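Beta-phenylalanine aminotransferase (Variovorax paradoxus, PDB 4AO9) probably catalyses the pyridoxal-5'-phosphate-dependent transfer of the amino group of beta-phenylalanine to a keto acid, as a member of the class-III aminotransferases. Local coordinates at residues N205-A210 / L243-E248; T161-F166 / I221-V226; L200-N205 / R211-R216. One frame throughout, in Å; residues are numbered along the deposited sequence.

Overall arrangement
All three contacts belong to the layers packed on the seven-stranded mixed sheet that carries the cofactor site in this class-III aminotransferase. Interactions 1 and 3 share helix 207-216 and lie close together, their centres about 7 Å apart; Arg211 NH2 and Glu248 OE1 join them in a salt bridge of 2.9 Å. Interaction 2 is on the other face of the sheet, its centre about 17 Å from interaction 1 and about 15 Å from interaction 3. Strand 221-226 connects the two faces: Val224 CG2 lies 4.0 Å from Ile214 CD1, while Val223 turns to helix 152-167. None reaches pyridoxal-5'-phosphate; the side chains of Leu246 and Val223 are each about 14 Å from it.

Interaction 1: residues N205-A210 / L243-E248; sequences NDAQTA and LQALRE
Ala207 and Ala245 meet methyl to methyl, CB to CB at 4.1 Å, where helix 207-216 packs beside helix 240-253. The two methyls are not aimed alike: that of Ala245 points at the opposing helix, whereas that of Ala207 runs along the interface rather than at its partner. Because neither residue carries anything larger, the backbones come close, with Ala207 CA and Ala245 CA 5.9 Å apart.

One turn on along helix 207-216, and at the next residue of helix 240-253, the roles are exchanged. Ala210 directs its CB toward the partner helix, and Leu246 supplies the reach: one methyl branch, CD2, lies against Ala210 CB at 3.6 Å. CG of Leu246 is anti to the carbonyl carbon (chi1 -60°), which turns the branched end back toward Ala210 although the side chain sets out along the interface. Its other methyl, CD1, rests on Val224 and Val226 of the sheet beneath.

Asp206 is the N-cap of helix 207-216: its OD1 accepts from Thr209 N at 3.0 Å, nearly straight at 173°, and OD2 from Thr209 OG1 at 2.7 Å. Both donors lie above the carboxylate plane, and the pair of bonds should fix the rotation of the carboxylate. On the other helix, Gln244 NE2 donates to Glu248 OE2 at 3.0 Å, leaving OE1 for the salt bridge to Arg211, further along helix 207-216.

No hydrogen bond crosses between 205-210 and 243-248, so what holds them directly is van der Waals contact and the hydrophobic gain of burying methyl groups, an apolar chemistry that small alanines suit.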
loop_
_atom_site.group_PDB
_atom_site.type_symbol
_atom_site.label_atom_id
_atom_site.label_comp_id
_atom_site.label_asym_id
_atom_site.label_seq_id
_atom_site.Cartn_x
_atom_site.Cartn_y
_atom_site.Cartn_z
ATOM N N ASN A 205 19.077 19.192 9.787
ATOM C CA ASN A 205 19.485 20.044 10.916
ATOM C C ASN A 205 20.503 21.122 10.581
ATOM O O ASN A 205 21.180 21.622 11.466
ATOM C CB ASN A 205 19.934 19.197 12.127
ATOM C CG ASN A 205 18.767 18.794 12.994
ATOM O OD1 ASN A 205 17.759 19.491 13.028
ATOM N ND2 ASN A 205 18.889 17.670 13.702
ATOM N N ASP A 206 20.601 21.476 9.305
ATOM C CA ASP A 206 21.424 22.604 8.879
ATOM C C ASP A 206 20.507 23.727 8.416
ATOM O O ASP A 206 20.104 23.782 7.249
ATOM C CB ASP A 206 22.375 22.165 7.768
ATOM C CG ASP A 206 23.353 23.254 7.354
ATOM O OD1 ASP A 206 23.135 24.443 7.693
ATOM O OD2 ASP A 206 24.338 22.902 6.674
ATOM N N ALA A 207 20.168 24.615 9.345
ATOM C CA ALA A 207 19.244 25.714 9.077
ATOM C C ALA A 207 19.778 26.664 8.014
ATOM O O ALA A 207 19.024 27.118 7.146
ATOM C CB ALA A 207 18.917 26.480 10.370
ATOM N N GLN A 208 21.075 26.968 8.081
ATOM C CA GLN A 208 21.674 27.972 7.205
ATOM C C GLN A 208 21.657 27.485 5.761
ATOM O O GLN A 208 21.257 28.228 4.858
ATOM C CB GLN A 208 23.098 28.279 7.673
ATOM C CG GLN A 208 23.818 29.382 6.925
ATOM C CD GLN A 208 25.231 29.580 7.450
ATOM O OE1 GLN A 208 25.431 29.979 8.600
ATOM N NE2 GLN A 208 26.223 29.294 6.608
ATOM N N THR A 209 22.062 26.232 5.548
ATOM C CA THR A 209 22.039 25.653 4.204
ATOM C C THR A 209 20.602 25.548 3.671
ATOM O O THR A 209 20.348 25.830 2.496
ATOM C CB THR A 209 22.760 24.288 4.145
ATOM O OG1 THR A 209 24.133 24.464 4.524
ATOM C CG2 THR A 209 22.704 23.689 2.752
ATOM N N ALA A 210 19.672 25.150 4.541
ATOM C CA ALA A 210 18.269 25.048 4.146
ATOM C C ALA A 210 17.711 26.387 3.655
ATOM O O ALA A 210 17.129 26.458 2.576
ATOM C CB ALA A 210 17.431 24.504 5.290
ATOM N N LEU A 243 13.742 23.396 11.847
ATOM C CA LEU A 243 12.364 23.184 11.418
ATOM C C LEU A 243 11.630 24.509 11.169
ATOM O O LEU A 243 10.888 24.630 10.201
ATOM C CB LEU A 243 11.605 22.269 12.383
ATOM C CG LEU A 243 12.152 20.846 12.549
ATOM C CD1 LEU A 243 11.363 20.127 13.634
ATOM C CD2 LEU A 243 12.103 20.058 11.229
ATOM N N GLN A 244 11.869 25.510 12.019
ATOM C CA GLN A 244 11.318 26.845 11.786
ATOM C C GLN A 244 11.867 27.476 10.495
ATOM O O GLN A 244 11.123 28.128 9.756
ATOM C CB GLN A 244 11.554 27.751 13.006
ATOM C CG GLN A 244 10.871 29.121 12.940
ATOM C CD GLN A 244 9.348 29.057 12.800
ATOM O OE1 GLN A 244 8.694 28.111 13.259
ATOM N NE2 GLN A 244 8.776 30.085 12.173
ATOM N N ALA A 245 13.151 27.265 10.218
ATOM C CA ALA A 245 13.747 27.747 8.973
ATOM C C ALA A 245 13.044 27.140 7.759
ATOM O O ALA A 245 12.833 27.824 6.759
ATOM C CB ALA A 245 15.246 27.468 8.934
ATOM N N LEU A 246 12.659 25.866 7.853
ATOM C CA LEU A 246 11.931 25.224 6.755
ATOM C C LEU A 246 10.551 25.846 6.529
ATOM O O LEU A 246 10.157 26.107 5.393
ATOM C CB LEU A 246 11.791 23.717 7.019
ATOM C CG LEU A 246 13.092 22.929 7.171
ATOM C CD1 LEU A 246 12.780 21.439 7.193
ATOM C CD2 LEU A 246 14.128 23.255 6.087
ATOM N N ARG A 247 9.818 26.079 7.615
ATOM C CA ARG A 247 8.509 26.699 7.531
ATOM C C ARG A 247 8.621 28.100 6.931
ATOM O O ARG A 247 7.884 28.451 6.002
ATOM C CB ARG A 247 7.831 26.719 8.920
ATOM C CG ARG A 247 6.518 27.518 9.003
ATOM C CD ARG A 247 5.348 26.841 8.270
ATOM N NE ARG A 247 5.403 27.063 6.820
ATOM C CZ ARG A 247 4.613 26.464 5.931
ATOM N NH1 ARG A 247 3.704 25.569 6.317
ATOM N NH2 ARG A 247 4.753 26.744 4.637
ATOM N N GLU A 248 9.573 28.884 7.438
ATOM C CA GLU A 248 9.733 30.246 6.948
ATOM C C GLU A 248 10.153 30.303 5.480
ATOM O O GLU A 248 9.607 31.094 4.708
ATOM C CB GLU A 248 10.716 31.017 7.820
ATOM C CG GLU A 248 10.133 31.358 9.179
ATOM C CD GLU A 248 11.138 31.965 10.150
ATOM O OE1 GLU A 248 12.298 32.240 9.756
ATOM O OE2 GLU A 248 10.753 32.152 11.326
#

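Interaction 2: residues T161-F166 / I221-V226; sequences TAALHF and IAVVLV
Leu164 lays its CD2 methyl against Ala222 CB at 3.5 Å, and Ala163 sets its CB against Val223 CB at 3.7 Å, the two apolar pairs between helix 152-167 and strand 221-226. The Ala163 methyl faces the branch point of the valine, with CG1 and CG2 splayed around it, each 4.1 Å from Ala163 CB. Val223 holds this pose with CG2 anti to its backbone N and CG1 between that N and the carbonyl carbon (chi1 57°). Small Ala222 lets its CA come within 5.4 Å of Leu164 CA, and Ala163, meeting Val223 CB with only a methyl, suits a segment-axis distance of 7.1 Å.

A local kink sets up the strand side: Ala222 has helical backbone angles, interrupting the usual alternation, so it and Val223 both face the helix. Behind this first shell, Val223 also leans on Leu160, and Ala163 on Leu256. Ala222 CB touches Thr167 as well, whose OG1 is hydrogen-bonded to Ala163 O. Backbone hydrogen bonds hold the strand, Ala222 to Lys171 and Leu256, and Val223 to Val173.

The helix runs roughly antiparallel to the strand, at 151° between the two segments. Strand 221-226 lies between strands 171-175 and 256-260; its Leu225 also faces helix 152-167, while Ile221 and Val224 reach helix 207-216 across the sheet. Thr193 and Pro192 of the second subunit pack on Thr161 and His165.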
loop_
_atom_site.group_PDB
_atom_site.type_symbol
_atom_site.label_atom_id
_atom_site.label_comp_id
_atom_site.label_asym_id
_atom_site.label_seq_id
_atom_site.Cartn_x
_atom_site.Cartn_y
_atom_site.Cartn_z
ATOM N N THR A 161 2.572 14.315 -4.887
ATOM C CA THR A 161 1.819 14.478 -6.115
ATOM C C THR A 161 0.889 15.679 -5.996
ATOM O O THR A 161 0.796 16.505 -6.921
ATOM C CB THR A 161 1.005 13.194 -6.352
ATOM O OG1 THR A 161 1.924 12.115 -6.550
ATOM C CG2 THR A 161 0.112 13.331 -7.568
ATOM N N ALA A 162 0.213 15.781 -4.854
ATOM C CA ALA A 162 -0.684 16.905 -4.595
ATOM C C ALA A 162 0.067 18.228 -4.663
ATOM O O ALA A 162 -0.403 19.195 -5.280
ATOM C CB ALA A 162 -1.337 16.744 -3.229
ATOM N N ALA A 163 1.224 18.279 -4.011
ATOM C CA ALA A 163 1.993 19.519 -3.937
ATOM C C ALA A 163 2.518 19.957 -5.301
ATOM O O ALA A 163 2.469 21.156 -5.634
ATOM C CB ALA A 163 3.125 19.369 -2.946
ATOM N N LEU A 164 2.999 18.996 -6.098
ATOM C CA LEU A 164 3.492 19.315 -7.439
ATOM C C LEU A 164 2.369 19.953 -8.254
ATOM O O LEU A 164 2.576 20.968 -8.912
ATOM C CB LEU A 164 4.030 18.078 -8.174
ATOM C CG LEU A 164 5.242 17.303 -7.665
ATOM C CD1 LEU A 164 5.887 16.521 -8.806
ATOM C CD2 LEU A 164 6.281 18.166 -7.025
ATOM N N HIS A 165 1.172 19.374 -8.183
ATOM C CA HIS A 165 0.063 19.874 -8.978
ATOM C C HIS A 165 -0.437 21.217 -8.458
ATOM O O HIS A 165 -0.717 22.141 -9.239
ATOM C CB HIS A 165 -1.094 18.869 -9.042
ATOM C CG HIS A 165 -2.036 19.140 -10.171
ATOM N ND1 HIS A 165 -1.818 18.666 -11.445
ATOM C CD2 HIS A 165 -3.165 19.890 -10.235
ATOM C CE1 HIS A 165 -2.785 19.089 -12.242
ATOM N NE2 HIS A 165 -3.618 19.831 -11.532
ATOM N N PHE A 166 -0.542 21.330 -7.138
ATOM C CA PHE A 166 -1.061 22.542 -6.509
ATOM C C PHE A 166 -0.199 23.762 -6.845
ATOM O O PHE A 166 -0.719 24.837 -7.113
ATOM C CB PHE A 166 -1.135 22.373 -4.991
ATOM C CG PHE A 166 -1.832 23.508 -4.293
ATOM C CD1 PHE A 166 -3.221 23.578 -4.278
ATOM C CD2 PHE A 166 -1.096 24.508 -3.668
ATOM C CE1 PHE A 166 -3.873 24.625 -3.631
ATOM C CE2 PHE A 166 -1.736 25.558 -3.017
ATOM C CZ PHE A 166 -3.123 25.619 -3.010
ATOM N N ILE A 221 10.699 25.180 -6.370
ATOM C CA ILE A 221 10.429 24.246 -5.270
ATOM C C ILE A 221 8.942 24.129 -4.974
ATOM O O ILE A 221 8.309 25.092 -4.532
ATOM C CB ILE A 221 11.221 24.600 -3.991
ATOM C CG1 ILE A 221 12.726 24.491 -4.269
ATOM C CG2 ILE A 221 10.817 23.652 -2.849
ATOM C CD1 ILE A 221 13.585 25.116 -3.192
ATOM N N ALA A 222 8.394 22.941 -5.233
ATOM C CA ALA A 222 6.991 22.659 -4.961
ATOM C C ALA A 222 6.771 22.393 -3.485
ATOM O O ALA A 222 5.735 22.763 -2.918
ATOM C CB ALA A 222 6.538 21.433 -5.763
ATOM N N VAL A 223 7.730 21.716 -2.864
ATOM C CA VAL A 223 7.490 21.147 -1.552
ATOM C C VAL A 223 8.795 20.896 -0.824
ATOM O O VAL A 223 9.819 20.593 -1.444
ATOM C CB VAL A 223 6.594 19.865 -1.678
ATOM C CG1 VAL A 223 7.216 18.850 -2.578
ATOM C CG2 VAL A 223 6.254 19.280 -0.317
ATOM N N VAL A 224 8.753 21.100 0.492
ATOM C CA VAL A 224 9.811 20.694 1.411
ATOM C C VAL A 224 9.210 19.579 2.249
ATOM O O VAL A 224 8.216 19.801 2.928
ATOM C CB VAL A 224 10.235 21.872 2.323
ATOM C CG1 VAL A 224 11.317 21.409 3.300
ATOM C CG2 VAL A 224 10.734 23.063 1.472
ATOM N N LEU A 225 9.793 18.384 2.165
ATOM C CA LEU A 225 9.274 17.196 2.860
ATOM C C LEU A 225 10.271 16.771 3.928
ATOM O O LEU A 225 11.460 16.577 3.636
ATOM C CB LEU A 225 9.024 16.059 1.852
ATOM C CG LEU A 225 8.713 14.675 2.445
ATOM C CD1 LEU A 225 7.380 14.656 3.162
ATOM C CD2 LEU A 225 8.728 13.605 1.353
ATOM N N VAL A 226 9.807 16.659 5.171
ATOM C CA VAL A 226 10.717 16.387 6.284
ATOM C C VAL A 226 10.030 15.643 7.429
ATOM O O VAL A 226 8.844 15.863 7.719
ATOM C CB VAL A 226 11.363 17.723 6.790
ATOM C CG1 VAL A 226 10.316 18.610 7.463
ATOM C CG2 VAL A 226 12.556 17.471 7.733
#

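Interaction 3: residues L200-N205 / R211-R216; sequences LVLPYN and RAQIER
Leu202 and Gln213 bring together the first strand and the helix of a beta-alpha-beta crossover: strand 198-202 leads through helix 207-216 to strand 221-226, and strand 171-175 lies between the two strands.

The contact across the segments is apolar. Both methyls of Leu202 straddle the start of the glutamine chain, with Gln213 CB 3.8 Å from CD2 and 3.9 Å from CD1, and the two side chains cross at a slant. CD1 also comes within 4.4 Å of Ile214 CG1. A leucine suits the buried strand position because its fork spans two consecutive helix residues; alongside, it packs on Val173 and Phe175 of the neighbouring strand. Ile214 turns inward to Ile221 and Val224.

No polar interaction crosses between the two segments. Leu202 is bonded through its backbone to Val174 of strand 171-175 and to Ser176 just after it. Glutamine suits this partly exposed position by offering methylenes to Leu202 and an amide to Arg216; its chain bends at chi2 (-48°), carrying the amide aside from the leucine. An alanine at Gln213 would keep CB but would probably uncover part of Leu202 CD2, where CG now lies, and leave Arg216 NH1 without its acceptor.

The hydrogen bond from Arg216 NH1 to Gln213 OE1 is 2.9 Å long and somewhat bent (152°), meeting an oxygen lone pair in the carbonyl plane, with OE1 only 4° out of the guanidinium plane.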
loop_
_atom_site.group_PDB
_atom_site.type_symbol
_atom_site.label_atom_id
_atom_site.label_comp_id
_atom_site.label_asym_id
_atom_site.label_seq_id
_atom_site.Cartn_x
_atom_site.Cartn_y
_atom_site.Cartn_z
ATOM N N LEU A 200 16.011 17.606 -4.445
ATOM C CA LEU A 200 17.171 18.350 -3.948
ATOM C C LEU A 200 17.400 17.915 -2.500
ATOM O O LEU A 200 16.563 18.179 -1.628
ATOM C CB LEU A 200 16.909 19.853 -4.029
ATOM C CG LEU A 200 17.933 20.780 -3.372
ATOM C CD1 LEU A 200 19.328 20.595 -3.975
ATOM C CD2 LEU A 200 17.490 22.222 -3.525
ATOM N N VAL A 201 18.525 17.237 -2.254
ATOM C CA VAL A 201 18.799 16.626 -0.958
ATOM C C VAL A 201 19.729 17.529 -0.159
ATOM O O VAL A 201 20.872 17.791 -0.575
ATOM C CB VAL A 201 19.431 15.204 -1.104
ATOM C CG1 VAL A 201 19.593 14.550 0.271
ATOM C CG2 VAL A 201 18.582 14.320 -2.019
ATOM N N LEU A 202 19.237 17.996 0.985
ATOM C CA LEU A 202 19.955 18.944 1.830
ATOM C C LEU A 202 20.289 18.302 3.167
ATOM O O LEU A 202 19.650 17.334 3.571
ATOM C CB LEU A 202 19.090 20.193 2.044
ATOM C CG LEU A 202 18.701 20.998 0.799
ATOM C CD1 LEU A 202 17.908 22.249 1.189
ATOM C CD2 LEU A 202 19.926 21.388 -0.033
ATOM N N PRO A 203 21.284 18.844 3.883
ATOM C CA PRO A 203 21.643 18.227 5.161
ATOM C C PRO A 203 20.589 18.435 6.249
ATOM O O PRO A 203 20.128 19.553 6.467
ATOM C CB PRO A 203 22.953 18.934 5.550
ATOM C CG PRO A 203 23.355 19.730 4.354
ATOM C CD PRO A 203 22.155 19.979 3.529
ATOM N N TYR A 204 20.210 17.361 6.935
ATOM C CA TYR A 204 19.293 17.493 8.070
ATOM C C TYR A 204 19.908 18.361 9.168
ATOM O O TYR A 204 21.109 18.282 9.434
ATOM C CB TYR A 204 18.952 16.114 8.624
ATOM C CG TYR A 204 17.720 16.058 9.510
ATOM C CD1 TYR A 204 16.440 16.252 8.982
ATOM C CD2 TYR A 204 17.834 15.773 10.865
ATOM C CE1 TYR A 204 15.307 16.166 9.785
ATOM C CE2 TYR A 204 16.704 15.690 11.687
ATOM C CZ TYR A 204 15.448 15.875 11.141
ATOM O OH TYR A 204 14.328 15.786 11.927
ATOM N N ASN A 205 19.077 19.192 9.787
ATOM C CA ASN A 205 19.485 20.044 10.916
ATOM C C ASN A 205 20.503 21.122 10.581
ATOM O O ASN A 205 21.180 21.622 11.466
ATOM C CB ASN A 205 19.934 19.197 12.127
ATOM C CG ASN A 205 18.767 18.794 12.994
ATOM O OD1 ASN A 205 17.759 19.491 13.028
ATOM N ND2 ASN A 205 18.889 17.670 13.702
ATOM N N ARG A 211 17.900 27.449 4.435
ATOM C CA ARG A 211 17.453 28.784 4.026
ATOM C C ARG A 211 18.086 29.185 2.703
ATOM O O ARG A 211 17.397 29.631 1.793
ATOM C CB ARG A 211 17.802 29.836 5.085
ATOM C CG ARG A 211 17.020 29.711 6.373
ATOM C CD ARG A 211 17.259 30.937 7.261
ATOM N NE ARG A 211 16.614 30.815 8.566
ATOM C CZ ARG A 211 15.358 31.173 8.829
ATOM N NH1 ARG A 211 14.586 31.675 7.875
ATOM N NH2 ARG A 211 14.876 31.020 10.055
ATOM N N ALA A 212 19.400 29.011 2.596
ATOM C CA ALA A 212 20.129 29.449 1.403
ATOM C C ALA A 212 19.699 28.704 0.145
ATOM O O ALA A 212 19.468 29.309 -0.904
ATOM C CB ALA A 212 21.643 29.307 1.609
ATOM N N GLN A 213 19.597 27.384 0.249
ATOM C CA GLN A 213 19.266 26.587 -0.921
ATOM C C GLN A 213 17.797 26.662 -1.311
ATOM O O GLN A 213 17.476 26.681 -2.501
ATOM C CB GLN A 213 19.726 25.146 -0.740
ATOM C CG GLN A 213 21.258 25.019 -0.678
ATOM C CD GLN A 213 21.974 25.775 -1.791
ATOM O OE1 GLN A 213 21.699 25.568 -2.972
ATOM N NE2 GLN A 213 22.900 26.656 -1.413
ATOM N N ILE A 214 16.905 26.746 -0.326
ATOM C CA ILE A 214 15.485 26.941 -0.636
ATOM C C ILE A 214 15.246 28.301 -1.312
ATOM O O ILE A 214 14.555 28.383 -2.326
ATOM C CB ILE A 214 14.574 26.724 0.582
ATOM C CG1 ILE A 214 14.634 25.248 1.013
ATOM C CG2 ILE A 214 13.129 27.138 0.264
ATOM C CD1 ILE A 214 14.071 24.984 2.397
ATOM N N GLU A 215 15.849 29.360 -0.773
ATOM C CA GLU A 215 15.725 30.690 -1.391
ATOM C C GLU A 215 16.355 30.726 -2.790
ATOM O O GLU A 215 15.772 31.278 -3.732
ATOM C CB GLU A 215 16.339 31.774 -0.494
ATOM C CG GLU A 215 15.589 32.011 0.815
ATOM C CD GLU A 215 16.325 32.966 1.746
ATOM O OE1 GLU A 215 16.854 33.987 1.256
ATOM O OE2 GLU A 215 16.369 32.702 2.966
ATOM N N ARG A 216 17.532 30.110 -2.924
ATOM C CA ARG A 216 18.240 30.095 -4.207
ATOM C C ARG A 216 17.419 29.435 -5.317
ATOM O O ARG A 216 17.408 29.908 -6.449
ATOM C CB ARG A 216 19.584 29.381 -4.064
ATOM C CG ARG A 216 20.402 29.289 -5.350
ATOM C CD ARG A 216 21.708 28.542 -5.073
ATOM N NE ARG A 216 22.392 28.160 -6.306
ATOM C CZ ARG A 216 22.966 26.975 -6.522
ATOM N NH1 ARG A 216 22.935 26.021 -5.595
ATOM N NH2 ARG A 216 23.567 26.734 -7.682
#